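Local coordinates for chromosomal replication initiator protein DNAA (Helicobacter pylori, PDB 2WP0) that probably initiates and regulates chromosomal replication by binding the replication origin in its ATP form, here represented by its two N-terminal domains, at residues D[52-55]-D[56-60]. Numbering follows the deposited sequence.
Sequences QVLC and TTITA
Gln52 and Thr56, one turn apart at the start of helix 52-71, are tied together side chain to side chain. The glutamine chain leaves with CG anti to the backbone N (chi1 -172°), then bends about the CB-CG bond (chi2 57°) and runs forward along the helix toward the next turn, where the amide crosses the threonine at a slant. Its NE2 donates to Thr56 OG1 over 2.9 Å, and the hydroxyl oxygen lies almost exactly in the amide plane, which helps fix the rotation of that amide. On the next position round the helix, Val53 and Thr57 run side by side and point the same way, with Val53 CG1 3.6 Å from Thr57 OG1. Having its hydroxyl anti to the carbonyl carbon (chi1 -57°), Thr57 reaches back to the preceding turn, and OG1 donates to Val53 O at 2.9 Å from above the carbonyl plane. Thr57 N bonds to the same oxygen, Val53 O, from the opposite face, at 2.7 Å. Thr59 grips Cys55 O in a similar double way: OG1 approaches nearly along the C=O axis at 3.0 Å, while the backbone N comes from above the plane. The hydroxyls of Thr57 and Thr59 thus donate to carbonyls of the preceding turn of their own helix. Leu54 and Ile58 meet more loosely, through CD2 and CD1 at 4.3 Å, beside the regular bond from Ile58 N to Leu54 O. Asn51 OD1 accepts from Leu54 N just before the helix. The helix is the crossover of a beta-alpha-beta unit in domain I, between strands 44-49 and 84-89: Cys55 and Thr59 rest on Ile87 of strand 84-89, whereas Leu54, Thr57 and Ile58 pack against Tyr29 of helix 23-30.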
loop_
_atom_site.group_PDB
_atom_site.type_symbol
_atom_site.label_atom_id
_atom_site.label_comp_id
_atom_site.label_asym_id
_atom_site.label_seq_id
_atom_site.Cartn_x
_atom_site.Cartn_y
_atom_site.Cartn_z
ATOM N N GLN D 52 -18.377 16.464 21.511
ATOM C CA GLN D 52 -18.734 15.150 20.993
ATOM C C GLN D 52 -17.667 14.061 21.157
ATOM O O GLN D 52 -17.989 12.943 21.576
ATOM C CB GLN D 52 -19.127 15.258 19.524
ATOM C CG GLN D 52 -19.706 13.982 18.948
ATOM C CD GLN D 52 -20.915 13.489 19.718
ATOM O OE1 GLN D 52 -21.913 14.195 19.859
ATOM N NE2 GLN D 52 -20.832 12.265 20.219
ATOM N N VAL D 53 -16.420 14.363 20.804
ATOM C CA VAL D 53 -15.348 13.388 20.965
ATOM C C VAL D 53 -15.231 12.947 22.422
ATOM O O VAL D 53 -15.037 11.760 22.700
ATOM C CB VAL D 53 -13.992 13.930 20.511
ATOM C CG1 VAL D 53 -12.862 13.029 21.001
ATOM C CG2 VAL D 53 -13.957 14.050 19.025
ATOM N N LEU D 54 -15.353 13.892 23.357
ATOM C CA LEU D 54 -15.327 13.531 24.780
ATOM C C LEU D 54 -16.517 12.661 25.144
ATOM O O LEU D 54 -16.356 11.613 25.787
ATOM C CB LEU D 54 -15.252 14.764 25.689
ATOM C CG LEU D 54 -13.769 15.086 25.852
ATOM C CD1 LEU D 54 -13.399 16.559 25.831
ATOM C CD2 LEU D 54 -13.024 14.264 26.895
ATOM N N CYS D 55 -17.707 13.092 24.724
ATOM C CA CYS D 55 -18.902 12.307 24.975
ATOM C C CYS D 55 -18.730 10.882 24.444
ATOM O O CYS D 55 -19.163 9.914 25.074
ATOM C CB CYS D 55 -20.144 12.969 24.375
ATOM S SG CYS D 55 -21.690 11.993 24.527
ATOM N N THR D 56 -18.070 10.754 23.299
ATOM C CA THR D 56 -17.917 9.452 22.658
ATOM C C THR D 56 -16.794 8.613 23.256
ATOM O O THR D 56 -16.975 7.417 23.500
ATOM C CB THR D 56 -17.704 9.602 21.141
ATOM O OG1 THR D 56 -18.913 10.072 20.551
ATOM C CG2 THR D 56 -17.329 8.271 20.501
ATOM N N THR D 57 -15.635 9.231 23.488
ATOM C CA THR D 57 -14.475 8.494 24.004
ATOM C C THR D 57 -14.711 8.026 25.422
ATOM O O THR D 57 -14.494 6.861 25.763
ATOM C CB THR D 57 -13.202 9.335 23.962
ATOM O OG1 THR D 57 -12.982 9.768 22.610
ATOM C CG2 THR D 57 -12.002 8.513 24.463
ATOM N N ILE D 58 -15.169 8.955 26.244
ATOM C CA ILE D 58 -15.525 8.603 27.587
ATOM C C ILE D 58 -16.496 7.422 27.508
ATOM O O ILE D 58 -16.201 6.349 28.046
ATOM C CB ILE D 58 -16.136 9.796 28.342
ATOM C CG1 ILE D 58 -15.091 10.872 28.576
ATOM C CG2 ILE D 58 -16.662 9.373 29.685
ATOM C CD1 ILE D 58 -15.616 11.973 29.436
ATOM N N THR D 59 -17.630 7.606 26.823
ATOM C CA THR D 59 -18.658 6.558 26.756
ATOM C C THR D 59 -18.064 5.202 26.328
ATOM O O THR D 59 -18.353 4.165 26.921
ATOM C CB THR D 59 -19.825 6.915 25.814
ATOM O OG1 THR D 59 -20.762 7.772 26.469
ATOM C CG2 THR D 59 -20.551 5.661 25.414
ATOM N N ALA D 60 -17.212 5.226 25.307
ATOM C CA ALA D 60 -16.574 4.007 24.821
ATOM C C ALA D 60 -15.588 3.396 25.830
ATOM O O ALA D 60 -15.569 2.184 26.019
ATOM C CB ALA D 60 -15.901 4.243 23.450
#